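Local atomic coordinates of PTS system glucose-specific EIIA component (Mycoplasma capricolum, PDB entry 2GPR), a protein that accepts a phosphoryl group from phospho-HPr on a histidine and passes it to the EIIB domain during phosphoenolpyruvate-driven glucose uptake. Residues Thr61-Gly66 / Asp82-Asp87; Ile75-Gly80 / Ser124-Thr129. All blocks are in the same frame, centred on the assembly; numbering follows the deposited sequence.

Contact 1: residues Thr61-Gly66 / Asp82-Asp87; sequences TKHAFG and DTVSLD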
ATOM      1  N   THR A  61      -7.999 -11.939  -6.954  1.00 26.33           N
ATOM      2  CA  THR A  61      -6.777 -11.791  -7.676  1.00 26.98           C
ATOM      3  C   THR A  61      -5.585 -11.469  -6.752  1.00 26.38           C
ATOM      4  O   THR A  61      -4.428 -11.578  -7.135  1.00 24.79           O
ATOM      5  CB  THR A  61      -6.999 -10.807  -8.814  1.00 25.90           C
ATOM      6  OG1 THR A  61      -7.620  -9.658  -8.269  1.00 26.75           O
ATOM      7  CG2 THR A  61      -7.858 -11.494  -9.892  1.00 19.20           C
ATOM      8  N   LYS A  62      -5.898 -11.073  -5.525  1.00 27.73           N
ATOM      9  CA  LYS A  62      -4.933 -10.823  -4.452  1.00 26.96           C
ATOM     10  C   LYS A  62      -3.847  -9.786  -4.721  1.00 24.19           C
ATOM     11  O   LYS A  62      -2.783  -9.828  -4.108  1.00 23.48           O
ATOM     12  CB  LYS A  62      -4.304 -12.169  -4.102  1.00 26.24           C
ATOM     13  CG  LYS A  62      -5.370 -13.205  -3.762  1.00 24.78           C
ATOM     14  CD  LYS A  62      -4.886 -14.649  -3.762  1.00 24.25           C
ATOM     15  CE  LYS A  62      -5.004 -15.353  -5.132  1.00 23.17           C
ATOM     16  NZ  LYS A  62      -3.804 -16.181  -5.483  1.00 22.44           N
ATOM     17  N   HIS A  63      -4.104  -8.874  -5.632  1.00 23.25           N
ATOM     18  CA  HIS A  63      -3.089  -7.917  -6.060  1.00 21.88           C
ATOM     19  C   HIS A  63      -3.241  -6.539  -5.422  1.00 19.23           C
ATOM     20  O   HIS A  63      -2.387  -5.666  -5.636  1.00 17.40           O
ATOM     21  CB  HIS A  63      -3.140  -7.758  -7.597  1.00 22.00           C
ATOM     22  CG  HIS A  63      -4.457  -7.138  -7.982  1.00 28.49           C
ATOM     23  ND1 HIS A  63      -5.674  -7.767  -7.703  1.00 31.44           N
ATOM     24  CD2 HIS A  63      -4.747  -5.928  -8.543  1.00 30.76           C
ATOM     25  CE1 HIS A  63      -6.659  -6.954  -8.118  1.00 31.87           C
ATOM     26  NE2 HIS A  63      -6.138  -5.848  -8.648  1.00 31.56           N
ATOM     27  N   ALA A  64      -4.360  -6.331  -4.716  1.00 17.01           N
ATOM     28  CA  ALA A  64      -4.616  -5.037  -4.130  1.00 17.08           C
ATOM     29  C   ALA A  64      -5.351  -5.154  -2.782  1.00 19.10           C
ATOM     30  O   ALA A  64      -6.224  -5.967  -2.636  1.00 21.28           O
ATOM     31  CB  ALA A  64      -5.355  -4.213  -5.149  1.00 15.91           C
ATOM     32  N   PHE A  65      -4.970  -4.371  -1.763  1.00 17.50           N
ATOM     33  CA  PHE A  65      -5.600  -4.521  -0.492  1.00 18.88           C
ATOM     34  C   PHE A  65      -6.081  -3.203   0.011  1.00 21.04           C
ATOM     35  O   PHE A  65      -5.289  -2.313   0.114  1.00 25.76           O
ATOM     36  CB  PHE A  65      -4.571  -5.122   0.483  1.00 21.24           C
ATOM     37  CG  PHE A  65      -4.140  -6.492   0.040  1.00 22.88           C
ATOM     38  CD1 PHE A  65      -4.906  -7.603   0.391  1.00 26.25           C
ATOM     39  CD2 PHE A  65      -3.085  -6.685  -0.852  1.00 23.42           C
ATOM     40  CE1 PHE A  65      -4.584  -8.891  -0.059  1.00 27.50           C
ATOM     41  CE2 PHE A  65      -2.735  -7.968  -1.296  1.00 26.96           C
ATOM     42  CZ  PHE A  65      -3.479  -9.078  -0.894  1.00 28.09           C
ATOM     43  N   GLY A  66      -7.356  -3.109   0.359  1.00 18.90           N
ATOM     44  CA  GLY A  66      -7.964  -1.897   0.874  1.00 17.78           C
ATOM     45  C   GLY A  66      -8.239  -1.963   2.380  1.00 21.09           C
ATOM     46  O   GLY A  66      -8.907  -2.866   2.909  1.00 22.29           O
ATOM     47  N   ASP A  82      -0.917  -3.500 -13.361  1.00 32.18           N
ATOM     48  CA  ASP A  82      -1.668  -4.486 -14.185  1.00 33.48           C
ATOM     49  C   ASP A  82      -1.898  -5.846 -13.593  1.00 33.68           C
ATOM     50  O   ASP A  82      -2.554  -6.667 -14.205  1.00 34.80           O
ATOM     51  CB  ASP A  82      -1.344  -4.571 -15.697  1.00 34.53           C
ATOM     52  CG  ASP A  82      -2.135  -3.616 -16.532  1.00 37.92           C
ATOM     53  OD1 ASP A  82      -2.933  -2.802 -16.056  1.00 38.84           O
ATOM     54  OD2 ASP A  82      -1.821  -3.691 -17.815  1.00 38.83           O
ATOM     55  N   THR A  83      -1.351  -6.074 -12.428  1.00 34.28           N
ATOM     56  CA  THR A  83      -1.485  -7.326 -11.692  1.00 34.47           C
ATOM     57  C   THR A  83      -2.887  -8.005 -11.688  1.00 35.33           C
ATOM     58  O   THR A  83      -2.964  -9.224 -11.475  1.00 36.11           O
ATOM     59  CB  THR A  83      -0.994  -7.066 -10.275  1.00 34.50           C
ATOM     60  OG1 THR A  83      -1.481  -5.792  -9.854  1.00 35.30           O
ATOM     61  CG2 THR A  83       0.520  -7.025 -10.311  1.00 33.13           C
ATOM     62  N   VAL A  84      -4.007  -7.231 -11.902  1.00 33.81           N
ATOM     63  CA  VAL A  84      -5.349  -7.824 -11.980  1.00 28.72           C
ATOM     64  C   VAL A  84      -5.391  -8.859 -13.122  1.00 26.80           C
ATOM     65  O   VAL A  84      -6.056  -9.875 -13.075  1.00 27.97           O
ATOM     66  CB  VAL A  84      -6.449  -6.782 -12.158  1.00 27.51           C
ATOM     67  CG1 VAL A  84      -6.461  -6.300 -13.596  1.00 27.19           C
ATOM     68  CG2 VAL A  84      -7.813  -7.397 -11.837  1.00 27.70           C
ATOM     69  N   SER A  85      -4.630  -8.569 -14.146  1.00 26.57           N
ATOM     70  CA  SER A  85      -4.465  -9.382 -15.312  1.00 27.64           C
ATOM     71  C   SER A  85      -3.983 -10.788 -15.016  1.00 29.94           C
ATOM     72  O   SER A  85      -4.182 -11.681 -15.824  1.00 31.90           O
ATOM     73  CB  SER A  85      -3.332  -8.799 -16.067  1.00 26.87           C
ATOM     74  OG  SER A  85      -2.161  -8.978 -15.274  1.00 26.56           O
ATOM     75  N   LEU A  86      -3.242 -10.952 -13.931  1.00 29.86           N
ATOM     76  CA  LEU A  86      -2.619 -12.230 -13.582  1.00 28.13           C
ATOM     77  C   LEU A  86      -3.580 -13.240 -13.014  1.00 29.48           C
ATOM     78  O   LEU A  86      -3.238 -14.405 -12.787  1.00 27.01           O
ATOM     79  CB  LEU A  86      -1.374 -12.060 -12.663  1.00 23.69           C
ATOM     80  CG  LEU A  86      -0.397 -11.108 -13.234  1.00 19.83           C
ATOM     81  CD1 LEU A  86       0.972 -11.577 -12.850  1.00 23.69           C
ATOM     82  CD2 LEU A  86      -0.521 -11.180 -14.725  1.00 17.80           C
ATOM     83  N   ASP A  87      -4.788 -12.758 -12.760  1.00 33.85           N
ATOM     84  CA  ASP A  87      -5.843 -13.561 -12.157  1.00 37.24           C
ATOM     85  C   ASP A  87      -5.371 -14.241 -10.814  1.00 37.57           C
ATOM     86  O   ASP A  87      -5.715 -15.357 -10.438  1.00 37.71           O
ATOM     87  CB  ASP A  87      -6.284 -14.675 -13.114  1.00 39.49           C
ATOM     88  CG  ASP A  87      -7.516 -14.167 -13.860  1.00 38.13           C
ATOM     89  OD1 ASP A  87      -8.534 -13.733 -13.187  1.00 45.08           O
ATOM     90  OD2 ASP A  87      -7.523 -14.112 -15.143  1.00 38.13           O
TER
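Val84 lies against one face of the His63 imidazole. Its CB sits 4.1 Å from the ring centroid and 28° off the ring normal, a CH-pi contact. The nearest ring atom to it is NE2, with Val84 CB to His63 NE2 at 3.6 Å. Val84 CG2 follows the same side of the ring, and the two side chains run alongside each other. The opposite face carries the methyl of Ala64, offset toward the rim. Val84 and Ala64 therefore flank the imidazole, and Phe59 and Phe91 also touch His63.

Thr83 comes to the ring at its edge. Its OG1 is 3.4 Å from His63 CB and 3.5 Å from His63 CD2, which is packing and not a hydrogen bond. A chi1 of 42° sets OG1 beside the His63 edge, where it also hydrogen-bonds to the backbone oxygen of Ile79.

The contact joins the turn leading into strand 64-68 to a short 3-10 segment, residues 83-86. This is part of the beta-sandwich fold of glucose-type EIIA. By similarity, His63 is important for phospho-donor activity and is a zinc ligand in the complex with glycerol kinase.

Thr61 makes van der Waals contact further out. Its CG2 rests 3.7 Å from Asp87 CA and 4.0 Å from Val84 O.

Hydrogen bonds do not cross between the segments. Residues 82-87 also carry internal bonds. Asp82 O accepts from both Ser85 N and Ser85 OG, which reach it from opposite faces of its carbonyl plane. The hydroxyl bond, Ser85 OG to Asp82 O, is 2.6 Å long.

Contact 2: residues Ile75-Gly80 / Ser124-Thr129; sequences ILLHIG and SPIIFT
Leu76 and Ile127 form a hydrogen-bonded antiparallel pair. Leu76 N gives to Ile127 O at 2.6 Å. Ile127 N returns a bond to Leu76 O at 2.8 Å. Further along, His78 N gives to Pro125 O at 2.9 Å. Pro125 has no N-H to return to His78 O. Beyond the strand, a side chain ties the loop to 124-129: Gly80 N gives to Ser124 OG at 2.8 Å, with an N-H...O angle of 162°. Ser124 OG also bonds to Ile122 O.

Weaker CA-H...O contacts fill in between these bonds. Ile75 CA meets Ile127 O, and Ile126 CA meets Leu76 O.

These are the neighbouring strands 74-78 and 124-130 of the large antiparallel sheet of the EIIA beta sandwich. Ile75, Leu77, Ile126 and Phe128 share one face. Leu77 CD2 presses on Ile126 CD1 at 3.3 Å. The methyl CG2 of Ile126 lies beside Ile75 CD1. Ile75 CG1 sits over one face of the Phe128 ring. On the opposite face of the sheet, Leu76 CD2 lies alongside Ile127 CD1 at 3.8 Å.

His78 stands at the end of the strand. Its CG is anti to the backbone N (chi1 -177°), and ND1 turns to Gly80 O in a weak 2.8 Å bond of 121°. Pro125 CD approaches the ring obliquely, 4.2 Å from His78 ND1. Phe29 meets the same ring edge to face. By analogy with relatives, His78 is the probable phosphorylated histidine, with NE2, the tele nitrogen, as the acceptor; it is unmodified here. The weak bond at ND1 would help orient the ring, consistent with NE2 being the nitrogen presented to phosphoryl partners.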
ATOM      1  N   ILE A  75      -6.908   3.605   2.830  1.00 24.60           N
ATOM      2  CA  ILE A  75      -5.715   3.593   2.106  1.00 22.39           C
ATOM      3  C   ILE A  75      -5.602   2.325   1.271  1.00 21.62           C
ATOM      4  O   ILE A  75      -5.876   1.204   1.722  1.00 20.54           O
ATOM      5  CB  ILE A  75      -4.615   3.768   3.101  1.00 25.71           C
ATOM      6  CG1 ILE A  75      -3.276   3.523   2.487  1.00 27.97           C
ATOM      7  CG2 ILE A  75      -4.795   2.829   4.266  1.00 26.81           C
ATOM      8  CD1 ILE A  75      -2.438   2.652   3.408  1.00 29.09           C
ATOM      9  N   LEU A  76      -5.226   2.489   0.025  1.00 22.47           N
ATOM     10  CA  LEU A  76      -5.040   1.360  -0.861  1.00 22.09           C
ATOM     11  C   LEU A  76      -3.555   0.984  -1.137  1.00 23.26           C
ATOM     12  O   LEU A  76      -2.717   1.817  -1.505  1.00 27.47           O
ATOM     13  CB  LEU A  76      -5.869   1.571  -2.148  1.00 21.49           C
ATOM     14  CG  LEU A  76      -5.747   0.496  -3.211  1.00 21.10           C
ATOM     15  CD1 LEU A  76      -6.892  -0.490  -3.083  1.00 21.54           C
ATOM     16  CD2 LEU A  76      -5.866   1.172  -4.570  1.00 20.59           C
ATOM     17  N   LEU A  77      -3.243  -0.295  -0.932  1.00 20.43           N
ATOM     18  CA  LEU A  77      -1.976  -0.934  -1.253  1.00 18.41           C
ATOM     19  C   LEU A  77      -2.246  -1.722  -2.543  1.00 19.18           C
ATOM     20  O   LEU A  77      -3.163  -2.535  -2.604  1.00 22.29           O
ATOM     21  CB  LEU A  77      -1.562  -1.946  -0.149  1.00 18.77           C
ATOM     22  CG  LEU A  77      -0.109  -2.440  -0.111  1.00 15.32           C
ATOM     23  CD1 LEU A  77      -0.059  -3.935   0.147  1.00 14.91           C
ATOM     24  CD2 LEU A  77       0.816  -1.987  -1.252  1.00 11.15           C
ATOM     25  N   HIS A  78      -1.468  -1.460  -3.574  1.00 16.85           N
ATOM     26  CA  HIS A  78      -1.654  -2.062  -4.831  1.00 18.14           C
ATOM     27  C   HIS A  78      -0.356  -2.552  -5.352  1.00 21.11           C
ATOM     28  O   HIS A  78       0.475  -1.735  -5.697  1.00 23.78           O
ATOM     29  CB  HIS A  78      -2.199  -0.987  -5.719  1.00 21.41           C
ATOM     30  CG  HIS A  78      -2.515  -1.465  -7.087  1.00 24.48           C
ATOM     31  ND1 HIS A  78      -1.499  -1.869  -7.948  1.00 24.72           N
ATOM     32  CD2 HIS A  78      -3.709  -1.521  -7.754  1.00 22.43           C
ATOM     33  CE1 HIS A  78      -2.083  -2.153  -9.098  1.00 23.50           C
ATOM     34  NE2 HIS A  78      -3.405  -1.979  -9.014  1.00 22.05           N
ATOM     35  N   ILE A  79      -0.138  -3.885  -5.314  1.00 21.34           N
ATOM     36  CA  ILE A  79       1.113  -4.420  -5.731  1.00 21.82           C
ATOM     37  C   ILE A  79       1.320  -4.298  -7.205  1.00 24.32           C
ATOM     38  O   ILE A  79       0.504  -4.781  -7.976  1.00 26.54           O
ATOM     39  CB  ILE A  79       1.377  -5.832  -5.268  1.00 22.46           C
ATOM     40  CG1 ILE A  79       1.351  -5.868  -3.750  1.00 25.76           C
ATOM     41  CG2 ILE A  79       2.767  -6.285  -5.790  1.00 16.91           C
ATOM     42  CD1 ILE A  79      -0.044  -5.968  -3.191  1.00 29.11           C
ATOM     43  N   GLY A  80       2.459  -3.675  -7.594  1.00 25.50           N
ATOM     44  CA  GLY A  80       2.844  -3.480  -8.994  1.00 23.58           C
ATOM     45  C   GLY A  80       1.783  -2.751  -9.826  1.00 23.42           C
ATOM     46  O   GLY A  80       0.976  -1.983  -9.340  1.00 26.67           O
ATOM     47  N   SER A 124       4.866  -0.606  -6.304  1.00 22.90           N
ATOM     48  CA  SER A 124       3.567  -0.709  -5.663  1.00 23.97           C
ATOM     49  C   SER A 124       3.041   0.560  -5.033  1.00 23.00           C
ATOM     50  O   SER A 124       3.619   1.053  -4.092  1.00 22.71           O
ATOM     51  CB  SER A 124       3.579  -1.831  -4.652  1.00 26.51           C
ATOM     52  OG  SER A 124       3.910  -3.071  -5.297  1.00 28.33           O
ATOM     53  N   PRO A 125       1.869   1.016  -5.491  1.00 20.51           N
ATOM     54  CA  PRO A 125       1.323   2.239  -4.970  1.00 19.87           C
ATOM     55  C   PRO A 125       0.554   2.140  -3.660  1.00 21.29           C
ATOM     56  O   PRO A 125      -0.184   1.182  -3.385  1.00 21.12           O
ATOM     57  CB  PRO A 125       0.495   2.847  -6.082  1.00 20.72           C
ATOM     58  CG  PRO A 125       0.745   2.028  -7.337  1.00 19.64           C
ATOM     59  CD  PRO A 125       1.524   0.805  -6.922  1.00 18.52           C
ATOM     60  N   ILE A 126       0.722   3.185  -2.847  1.00 22.87           N
ATOM     61  CA  ILE A 126       0.051   3.357  -1.558  1.00 27.00           C
ATOM     62  C   ILE A 126      -0.787   4.629  -1.631  1.00 27.65           C
ATOM     63  O   ILE A 126      -0.264   5.753  -1.517  1.00 29.08           O
ATOM     64  CB  ILE A 126       1.060   3.522  -0.389  1.00 31.20           C
ATOM     65  CG1 ILE A 126       2.185   2.498  -0.426  1.00 30.05           C
ATOM     66  CG2 ILE A 126       0.341   3.453   0.954  1.00 33.00           C
ATOM     67  CD1 ILE A 126       1.672   1.068  -0.463  1.00 29.67           C
ATOM     68  N   ILE A 127      -2.074   4.511  -1.854  1.00 27.22           N
ATOM     69  CA  ILE A 127      -2.818   5.742  -1.961  1.00 26.75           C
ATOM     70  C   ILE A 127      -3.909   5.836  -0.984  1.00 22.62           C
ATOM     71  O   ILE A 127      -4.513   4.863  -0.620  1.00 23.96           O
ATOM     72  CB  ILE A 127      -3.407   5.928  -3.349  1.00 32.82           C
ATOM     73  CG1 ILE A 127      -3.977   4.620  -3.847  1.00 34.88           C
ATOM     74  CG2 ILE A 127      -2.394   6.448  -4.376  1.00 34.35           C
ATOM     75  CD1 ILE A 127      -5.175   4.890  -4.756  1.00 34.81           C
ATOM     76  N   PHE A 128      -4.166   7.031  -0.567  1.00 23.01           N
ATOM     77  CA  PHE A 128      -5.275   7.262   0.302  1.00 24.30           C
ATOM     78  C   PHE A 128      -6.458   7.561  -0.591  1.00 28.32           C
ATOM     79  O   PHE A 128      -6.510   8.630  -1.307  1.00 27.73           O
ATOM     80  CB  PHE A 128      -5.050   8.401   1.300  1.00 24.45           C
ATOM     81  CG  PHE A 128      -3.782   8.238   2.071  1.00 22.95           C
ATOM     82  CD1 PHE A 128      -2.557   8.456   1.445  1.00 22.03           C
ATOM     83  CD2 PHE A 128      -3.802   7.832   3.403  1.00 22.22           C
ATOM     84  CE1 PHE A 128      -1.366   8.234   2.134  1.00 24.49           C
ATOM     85  CE2 PHE A 128      -2.619   7.691   4.127  1.00 22.41           C
ATOM     86  CZ  PHE A 128      -1.397   7.856   3.476  1.00 22.80           C
ATOM     87  N   THR A 129      -7.343   6.541  -0.637  1.00 28.78           N
ATOM     88  CA  THR A 129      -8.532   6.619  -1.419  1.00 27.97           C
ATOM     89  C   THR A 129      -9.589   7.469  -0.710  1.00 29.40           C
ATOM     90  O   THR A 129     -10.565   7.909  -1.283  1.00 28.18           O
ATOM     91  CB  THR A 129      -9.009   5.227  -1.848  1.00 25.98           C
ATOM     92  OG1 THR A 129      -8.760   5.081  -3.266  1.00 27.38           O
ATOM     93  CG2 THR A 129     -10.506   5.010  -1.489  1.00 22.82           C
TER

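How the contacts relate
Contact 1 and contact 2 meet at the predicted phosphoryl-transfer site, their centres about 11 Å apart. Strands 64-68 and 74-78 are consecutive in the chain and adjacent in one sheet. Two probable backbone bonds join segments 61-66 and 75-80: one between the strands, Phe65 N to Leu77 O at 2.7 Å, and one just beyond them, Ile79 N to His63 O at 2.9 Å. Contact 1 supplies His63 and contact 2 supplies His78, whose side chains are about 4 Å apart at their nearest atoms. By similarity, both histidines bind the zinc shared with glycerol kinase. Both contacts thus reach one sheet, with 82-87 packing against His63 and, through Thr83 OG1, 3.8 Å from His78 CE1.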